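Local coordinates for protein Lpg2148(MvcA) (Legionella pneumophila subsp. pneumophila str. Philadelphia 1, PDB 6K11) that probably acts on the ubiquitin-conjugating enzyme UBE2N as a deamidase-related deubiquitinase, a bacterial effector that regulates UBE2N activity, at residues A[178-192]-A[204-216]. Numbering follows the deposited sequence.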
ATOM      1  N   LYS A 178      24.842   3.349  31.958  1.00 42.89           N
ATOM      2  CA  LYS A 178      23.680   2.483  32.152  1.00 44.20           C
ATOM      3  C   LYS A 178      23.558   1.447  31.038  1.00 45.37           C
ATOM      4  O   LYS A 178      23.236   0.279  31.299  1.00 43.52           O
ATOM      5  CB  LYS A 178      22.405   3.332  32.224  1.00 43.03           C
ATOM      6  CG  LYS A 178      21.114   2.529  32.215  1.00 39.81           C
ATOM      7  CD  LYS A 178      21.047   1.570  33.381  1.00 47.83           C
ATOM      8  CE  LYS A 178      19.611   1.134  33.640  1.00 48.56           C
ATOM      9  NZ  LYS A 178      19.502   0.252  34.838  1.00 52.42           N
ATOM     10  N   CYS A 179      23.787   1.863  29.788  1.00 46.28           N
ATOM     11  CA  CYS A 179      23.793   0.921  28.671  1.00 38.11           C
ATOM     12  C   CYS A 179      24.823  -0.177  28.890  1.00 43.30           C
ATOM     13  O   CYS A 179      24.545  -1.359  28.655  1.00 38.50           O
ATOM     14  CB  CYS A 179      24.080   1.653  27.369  1.00 43.12           C
ATOM     15  SG  CYS A 179      22.743   2.727  26.876  1.00 39.95           S
ATOM     16  N   THR A 180      26.034   0.208  29.311  1.00 42.53           N
ATOM     17  CA  THR A 180      27.067  -0.778  29.610  1.00 42.16           C
ATOM     18  C   THR A 180      26.578  -1.781  30.645  1.00 43.09           C
ATOM     19  O   THR A 180      26.817  -2.992  30.520  1.00 45.21           O
ATOM     20  CB  THR A 180      28.337  -0.078  30.100  1.00 44.52           C
ATOM     21  OG1 THR A 180      28.878   0.734  29.048  1.00 43.62           O
ATOM     22  CG2 THR A 180      29.391  -1.102  30.512  1.00 43.80           C
ATOM     23  N   GLN A 181      25.866  -1.300  31.661  1.00 42.41           N
ATOM     24  CA  GLN A 181      25.353  -2.196  32.690  1.00 41.52           C
ATOM     25  C   GLN A 181      24.317  -3.165  32.124  1.00 44.99           C
ATOM     26  O   GLN A 181      24.395  -4.379  32.351  1.00 42.85           O
ATOM     27  CB  GLN A 181      24.775  -1.362  33.831  1.00 45.78           C
ATOM     28  CG  GLN A 181      24.240  -2.174  34.980  1.00 46.99           C
ATOM     29  CD  GLN A 181      22.798  -2.532  34.775  1.00 43.80           C
ATOM     30  OE1 GLN A 181      21.988  -1.675  34.427  1.00 49.37           O
ATOM     31  NE2 GLN A 181      22.461  -3.802  34.972  1.00 43.55           N
ATOM     32  N   LEU A 182      23.320  -2.643  31.404  1.00 41.91           N
ATOM     33  CA  LEU A 182      22.306  -3.506  30.797  1.00 40.10           C
ATOM     34  C   LEU A 182      22.934  -4.474  29.807  1.00 35.95           C
ATOM     35  O   LEU A 182      22.525  -5.639  29.720  1.00 41.79           O
ATOM     36  CB  LEU A 182      21.247  -2.654  30.080  1.00 42.96           C
ATOM     37  CG  LEU A 182      20.291  -1.803  30.906  1.00 38.62           C
ATOM     38  CD1 LEU A 182      19.549  -0.798  30.001  1.00 43.30           C
ATOM     39  CD2 LEU A 182      19.314  -2.688  31.645  1.00 35.32           C
ATOM     40  N   PHE A 183      23.929  -4.001  29.047  1.00 38.39           N
ATOM     41  CA  PHE A 183      24.591  -4.836  28.049  1.00 41.96           C
ATOM     42  C   PHE A 183      25.210  -6.068  28.699  1.00 43.58           C
ATOM     43  O   PHE A 183      25.019  -7.201  28.233  1.00 41.96           O
ATOM     44  CB  PHE A 183      25.645  -4.004  27.320  1.00 41.63           C
ATOM     45  CG  PHE A 183      26.395  -4.735  26.235  1.00 44.15           C
ATOM     46  CD1 PHE A 183      27.554  -5.439  26.527  1.00 45.68           C
ATOM     47  CD2 PHE A 183      25.971  -4.676  24.918  1.00 43.50           C
ATOM     48  CE1 PHE A 183      28.261  -6.087  25.533  1.00 47.42           C
ATOM     49  CE2 PHE A 183      26.676  -5.320  23.917  1.00 47.63           C
ATOM     50  CZ  PHE A 183      27.828  -6.026  24.228  1.00 47.98           C
ATOM     51  N   ASN A 184      25.934  -5.866  29.795  1.00 42.83           N
ATOM     52  CA  ASN A 184      26.602  -6.967  30.478  1.00 45.03           C
ATOM     53  C   ASN A 184      25.669  -7.770  31.383  1.00 42.64           C
ATOM     54  O   ASN A 184      26.070  -8.826  31.876  1.00 47.00           O
ATOM     55  CB  ASN A 184      27.793  -6.413  31.266  1.00 42.90           C
ATOM     56  CG  ASN A 184      28.905  -5.935  30.356  1.00 47.37           C
ATOM     57  OD1 ASN A 184      29.272  -4.762  30.368  1.00 52.08           O
ATOM     58  ND2 ASN A 184      29.433  -6.843  29.534  1.00 47.98           N
ATOM     59  N   ALA A 185      24.437  -7.315  31.607  1.00 40.99           N
ATOM     60  CA  ALA A 185      23.466  -8.090  32.371  1.00 38.78           C
ATOM     61  C   ALA A 185      22.673  -9.062  31.507  1.00 44.54           C
ATOM     62  O   ALA A 185      21.954  -9.918  32.045  1.00 45.11           O
ATOM     63  CB  ALA A 185      22.488  -7.158  33.098  1.00 46.35           C
ATOM     64  N   ILE A 186      22.780  -8.954  30.187  1.00 42.94           N
ATOM     65  CA  ILE A 186      22.037  -9.801  29.268  1.00 41.67           C
ATOM     66  C   ILE A 186      23.003 -10.811  28.662  1.00 41.32           C
ATOM     67  O   ILE A 186      24.185 -10.508  28.459  1.00 42.32           O
ATOM     68  CB  ILE A 186      21.325  -8.935  28.210  1.00 39.49           C
ATOM     69  CG1 ILE A 186      20.261  -8.089  28.921  1.00 42.92           C
ATOM     70  CG2 ILE A 186      20.698  -9.791  27.109  1.00 41.40           C
ATOM     71  CD1 ILE A 186      19.537  -7.068  28.069  1.00 40.08           C
ATOM     72  N   GLY A 187      22.509 -12.029  28.427  1.00 45.14           N
ATOM     73  CA  GLY A 187      23.314 -13.115  27.896  1.00 46.16           C
ATOM     74  C   GLY A 187      23.790 -12.938  26.465  1.00 54.93           C
ATOM     75  O   GLY A 187      23.964 -11.808  25.985  1.00 51.81           O
ATOM     76  N   ASP A 188      23.989 -14.058  25.761  1.00 54.80           N
ATOM     77  CA  ASP A 188      24.625 -14.052  24.448  1.00 55.04           C
ATOM     78  C   ASP A 188      23.747 -14.627  23.347  1.00 53.64           C
ATOM     79  O   ASP A 188      24.265 -14.948  22.274  1.00 55.17           O
ATOM     80  CB  ASP A 188      25.949 -14.824  24.484  1.00 60.26           C
ATOM     81  CG  ASP A 188      26.819 -14.430  25.652  1.00 62.30           C
ATOM     82  OD1 ASP A 188      27.196 -13.241  25.734  1.00 66.45           O
ATOM     83  OD2 ASP A 188      27.123 -15.312  26.485  1.00 69.00           O
ATOM     84  N   SER A 189      22.445 -14.776  23.574  1.00 54.39           N
ATOM     85  CA  SER A 189      21.576 -15.234  22.501  1.00 55.34           C
ATOM     86  C   SER A 189      21.521 -14.188  21.387  1.00 55.52           C
ATOM     87  O   SER A 189      21.887 -13.020  21.568  1.00 52.00           O
ATOM     88  CB  SER A 189      20.172 -15.536  23.026  1.00 54.42           C
ATOM     89  OG  SER A 189      20.230 -16.438  24.121  1.00 57.94           O
ATOM     90  N   ALA A 190      21.078 -14.633  20.208  1.00 53.35           N
ATOM     91  CA  ALA A 190      21.086 -13.753  19.043  1.00 55.19           C
ATOM     92  C   ALA A 190      20.099 -12.604  19.208  1.00 50.26           C
ATOM     93  O   ALA A 190      20.417 -11.451  18.896  1.00 53.35           O
ATOM     94  CB  ALA A 190      20.767 -14.554  17.779  1.00 55.91           C
ATOM     95  N   GLU A 191      18.895 -12.905  19.681  1.00 51.04           N
ATOM     96  CA  GLU A 191      17.843 -11.923  19.875  1.00 51.29           C
ATOM     97  C   GLU A 191      17.050 -12.308  21.111  1.00 49.91           C
ATOM     98  O   GLU A 191      17.064 -13.462  21.547  1.00 49.67           O
ATOM     99  CB  GLU A 191      16.900 -11.848  18.673  1.00 51.71           C
ATOM    100  CG  GLU A 191      17.594 -11.715  17.334  1.00 56.58           C
ATOM    101  CD  GLU A 191      16.631 -11.333  16.225  1.00 54.95           C
ATOM    102  OE1 GLU A 191      16.978 -10.421  15.444  1.00 52.73           O
ATOM    103  OE2 GLU A 191      15.536 -11.942  16.146  1.00 57.25           O
ATOM    104  N   TYR A 192      16.335 -11.333  21.660  1.00 42.08           N
ATOM    105  CA  TYR A 192      15.484 -11.554  22.817  1.00 42.97           C
ATOM    106  C   TYR A 192      14.106 -10.972  22.554  1.00 45.99           C
ATOM    107  O   TYR A 192      13.978  -9.883  21.983  1.00 41.48           O
ATOM    108  CB  TYR A 192      16.095 -10.936  24.078  1.00 46.18           C
ATOM    109  CG  TYR A 192      17.407 -11.580  24.476  1.00 46.25           C
ATOM    110  CD1 TYR A 192      18.605 -11.185  23.889  1.00 48.21           C
ATOM    111  CD2 TYR A 192      17.443 -12.602  25.425  1.00 49.39           C
ATOM    112  CE1 TYR A 192      19.816 -11.781  24.246  1.00 45.80           C
ATOM    113  CE2 TYR A 192      18.646 -13.201  25.789  1.00 48.80           C
ATOM    114  CZ  TYR A 192      19.823 -12.786  25.192  1.00 50.85           C
ATOM    115  OH  TYR A 192      21.010 -13.380  25.547  1.00 51.23           O
ATOM    116  N   GLU A 204      12.365 -13.547  36.916  1.00 56.76           N
ATOM    117  CA  GLU A 204      13.034 -14.315  37.958  1.00 57.09           C
ATOM    118  C   GLU A 204      14.547 -14.442  37.810  1.00 55.49           C
ATOM    119  O   GLU A 204      15.191 -14.952  38.736  1.00 58.90           O
ATOM    120  CB  GLU A 204      12.434 -15.722  38.041  1.00 60.11           C
ATOM    121  CG  GLU A 204      11.259 -15.807  38.989  1.00 67.53           C
ATOM    122  CD  GLU A 204      10.325 -16.944  38.639  1.00 73.60           C
ATOM    123  OE1 GLU A 204       9.112 -16.812  38.923  1.00 76.65           O
ATOM    124  OE2 GLU A 204      10.797 -17.961  38.083  1.00 75.87           O
ATOM    125  N   LYS A 205      15.132 -14.026  36.691  1.00 48.88           N
ATOM    126  CA  LYS A 205      16.571 -13.959  36.472  1.00 48.63           C
ATOM    127  C   LYS A 205      17.002 -12.500  36.298  1.00 48.16           C
ATOM    128  O   LYS A 205      16.204 -11.663  35.861  1.00 43.67           O
ATOM    129  CB  LYS A 205      16.983 -14.750  35.223  1.00 49.57           C
ATOM    130  CG  LYS A 205      16.372 -16.141  35.119  1.00 55.03           C
ATOM    131  CD  LYS A 205      17.041 -16.974  34.021  1.00 53.05           C
ATOM    132  CE  LYS A 205      17.197 -16.196  32.724  1.00 58.09           C
ATOM    133  NZ  LYS A 205      18.327 -16.732  31.898  1.00 65.07           N
ATOM    134  N   PRO A 206      18.250 -12.154  36.634  1.00 45.17           N
ATOM    135  CA  PRO A 206      18.711 -10.774  36.377  1.00 44.10           C
ATOM    136  C   PRO A 206      18.576 -10.353  34.918  1.00 45.11           C
ATOM    137  O   PRO A 206      18.271  -9.187  34.648  1.00 43.63           O
ATOM    138  CB  PRO A 206      20.177 -10.807  36.832  1.00 44.52           C
ATOM    139  CG  PRO A 206      20.202 -11.893  37.902  1.00 46.41           C
ATOM    140  CD  PRO A 206      19.237 -12.941  37.408  1.00 42.31           C
ATOM    141  N   GLU A 207      18.800 -11.268  33.969  1.00 44.17           N
ATOM    142  CA  GLU A 207      18.545 -10.962  32.559  1.00 43.99           C
ATOM    143  C   GLU A 207      17.082 -10.594  32.319  1.00 46.51           C
ATOM    144  O   GLU A 207      16.788  -9.655  31.562  1.00 46.10           O
ATOM    145  CB  GLU A 207      18.965 -12.156  31.703  1.00 46.03           C
ATOM    146  CG  GLU A 207      18.589 -12.106  30.239  1.00 48.78           C
ATOM    147  CD  GLU A 207      19.044 -13.365  29.505  1.00 53.49           C
ATOM    148  OE1 GLU A 207      18.317 -14.380  29.554  1.00 55.73           O
ATOM    149  OE2 GLU A 207      20.143 -13.346  28.902  1.00 50.94           O
ATOM    150  N   ASP A 208      16.151 -11.325  32.953  1.00 44.81           N
ATOM    151  CA  ASP A 208      14.725 -10.986  32.902  1.00 43.45           C
ATOM    152  C   ASP A 208      14.470  -9.548  33.333  1.00 45.86           C
ATOM    153  O   ASP A 208      13.636  -8.850  32.737  1.00 42.22           O
ATOM    154  CB  ASP A 208      13.905 -11.904  33.817  1.00 48.52           C
ATOM    155  CG  ASP A 208      13.815 -13.345  33.324  1.00 53.42           C
ATOM    156  OD1 ASP A 208      14.184 -13.631  32.163  1.00 51.73           O
ATOM    157  OD2 ASP A 208      13.355 -14.193  34.128  1.00 51.08           O
ATOM    158  N   PHE A 209      15.126  -9.113  34.415  1.00 43.04           N
ATOM    159  CA  PHE A 209      14.934  -7.757  34.919  1.00 45.08           C
ATOM    160  C   PHE A 209      15.543  -6.718  33.986  1.00 43.64           C
ATOM    161  O   PHE A 209      15.022  -5.602  33.885  1.00 40.70           O
ATOM    162  CB  PHE A 209      15.542  -7.607  36.323  1.00 45.31           C
ATOM    163  CG  PHE A 209      14.660  -8.132  37.420  1.00 48.55           C
ATOM    164  CD1 PHE A 209      13.582  -7.382  37.880  1.00 47.90           C
ATOM    165  CD2 PHE A 209      14.893  -9.384  37.980  1.00 47.85           C
ATOM    166  CE1 PHE A 209      12.753  -7.862  38.882  1.00 49.64           C
ATOM    167  CE2 PHE A 209      14.068  -9.876  38.988  1.00 51.47           C
ATOM    168  CZ  PHE A 209      12.999  -9.113  39.441  1.00 53.18           C
ATOM    169  N   ALA A 210      16.661  -7.048  33.334  1.00 41.17           N
ATOM    170  CA  ALA A 210      17.260  -6.123  32.378  1.00 42.88           C
ATOM    171  C   ALA A 210      16.353  -5.937  31.166  1.00 40.86           C
ATOM    172  O   ALA A 210      16.056  -4.805  30.768  1.00 40.26           O
ATOM    173  CB  ALA A 210      18.646  -6.622  31.958  1.00 38.11           C
ATOM    174  N   ILE A 211      15.875  -7.041  30.584  1.00 38.07           N
ATOM    175  CA  ILE A 211      14.976  -6.942  29.441  1.00 38.87           C
ATOM    176  C   ILE A 211      13.711  -6.200  29.841  1.00 40.65           C
ATOM    177  O   ILE A 211      13.255  -5.296  29.138  1.00 38.82           O
ATOM    178  CB  ILE A 211      14.662  -8.343  28.878  1.00 39.13           C
ATOM    179  CG1 ILE A 211      15.893  -8.926  28.190  1.00 44.36           C
ATOM    180  CG2 ILE A 211      13.492  -8.304  27.909  1.00 38.42           C
ATOM    181  CD1 ILE A 211      15.868 -10.445  28.107  1.00 49.61           C
ATOM    182  N   SER A 212      13.135  -6.556  30.996  1.00 42.08           N
ATOM    183  CA  SER A 212      11.923  -5.877  31.445  1.00 42.07           C
ATOM    184  C   SER A 212      12.154  -4.382  31.674  1.00 42.45           C
ATOM    185  O   SER A 212      11.244  -3.571  31.443  1.00 44.04           O
ATOM    186  CB  SER A 212      11.389  -6.528  32.720  1.00 46.68           C
ATOM    187  OG  SER A 212      10.175  -5.899  33.098  1.00 51.29           O
ATOM    188  N   GLU A 213      13.353  -3.995  32.114  1.00 39.79           N
ATOM    189  CA  GLU A 213      13.638  -2.571  32.269  1.00 44.13           C
ATOM    190  C   GLU A 213      13.708  -1.865  30.912  1.00 41.25           C
ATOM    191  O   GLU A 213      13.212  -0.741  30.768  1.00 40.67           O
ATOM    192  CB  GLU A 213      14.933  -2.362  33.052  1.00 45.29           C
ATOM    193  CG  GLU A 213      15.004  -0.964  33.658  1.00 46.89           C
ATOM    194  CD  GLU A 213      16.354  -0.615  34.270  1.00 57.88           C
ATOM    195  OE1 GLU A 213      16.616   0.602  34.431  1.00 59.87           O
ATOM    196  OE2 GLU A 213      17.147  -1.532  34.585  1.00 49.90           O
ATOM    197  N   ILE A 214      14.317  -2.508  29.910  1.00 38.72           N
ATOM    198  CA  ILE A 214      14.341  -1.953  28.556  1.00 39.99           C
ATOM    199  C   ILE A 214      12.924  -1.784  28.011  1.00 39.86           C
ATOM    200  O   ILE A 214      12.596  -0.754  27.409  1.00 37.85           O
ATOM    201  CB  ILE A 214      15.205  -2.836  27.635  1.00 37.21           C
ATOM    202  CG1 ILE A 214      16.678  -2.686  28.019  1.00 37.24           C
ATOM    203  CG2 ILE A 214      15.000  -2.448  26.164  1.00 34.53           C
ATOM    204  CD1 ILE A 214      17.578  -3.788  27.506  1.00 41.27           C
ATOM    205  N   VAL A 215      12.059  -2.783  28.223  1.00 37.63           N
ATOM    206  CA  VAL A 215      10.669  -2.677  27.774  1.00 38.22           C
ATOM    207  C   VAL A 215       9.971  -1.498  28.449  1.00 40.81           C
ATOM    208  O   VAL A 215       9.217  -0.750  27.805  1.00 39.27           O
ATOM    209  CB  VAL A 215       9.921  -4.002  28.028  1.00 40.59           C
ATOM    210  CG1 VAL A 215       8.426  -3.811  27.878  1.00 41.51           C
ATOM    211  CG2 VAL A 215      10.411  -5.091  27.070  1.00 40.41           C
ATOM    212  N   ASP A 216      10.194  -1.322  29.758  1.00 40.28           N
ATOM    213  CA  ASP A 216       9.596  -0.194  30.474  1.00 40.76           C
ATOM    214  C   ASP A 216      10.071   1.132  29.891  1.00 41.61           C
ATOM    215  O   ASP A 216       9.263   2.036  29.638  1.00 40.33           O
ATOM    216  CB  ASP A 216       9.945  -0.246  31.965  1.00 43.04           C
ATOM    217  CG  ASP A 216       9.255  -1.381  32.708  1.00 49.79           C
ATOM    218  OD1 ASP A 216       8.202  -1.869  32.243  1.00 51.62           O
ATOM    219  OD2 ASP A 216       9.771  -1.770  33.782  1.00 53.32           O
TER
HETATM  220  O   HOH W   1      20.679 -15.748  27.437  1.00 50.29           O
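Ala-210 meets Leu-182, Ala-185 and Ile-186 where two helices of the MvcA insertion domain pack against each other, the N-to-C directions of their segments 178-185 and 206-216 lying 136° apart, an inclined antiparallel packing with axes 9.4 Å apart at closest approach. Ala-185 CB and Ala-210 CB lie 4.0 Å apart, consistent with small residues letting the helices approach, and Ile-186 CG1 reaches Ala-210 CB at 3.7 Å. Beyond them, Ile-186 and Ile-214 point at each other tip to tip through their CD1 atoms, whereas Leu-182 CD1 runs alongside Ile-214 CG1, the two side chains pointing oppositely. The same two isoleucines also touch Leu-135 and Leu-155, strand residues of the domain's mixed sheet, so the helix pair shares an apolar core with that sheet.

Polar contacts flank this core at both ends. At one, Lys-178 and Glu-213 reach across to each other in a salt bridge; Lys-178 NZ lies 2.9 Å from Glu-213 OE1, on its syn side and 15° out of the carboxylate plane, and also donates to Gln-181 OE1. At the other, the Glu-207 chain leaves with CG anti to the backbone N (chi1 171°) and stays extended at chi2, which carries its carboxylate to the turn after helix 176-185. There Gly-187 N donates to Glu-207 OE2 over 2.7 Å through the anti lone pair. Glu-207 OE1 also forms a salt bridge, its hydrogen bond weak, with NZ of Lys-205, the N-cap residue.

Tyr-192 completes this end, its CD2 packing on Ile-211 CD1 at 3.8 Å and Ile-186 CG2 lying over one ring face, offset toward the rim. Its hydroxyl accepts from Ser-189 N, closing the short loop between them, while a water in the ring plane links Tyr-192 OH to Glu-207 OE2, donating to that carboxylate oxygen over 2.9 Å.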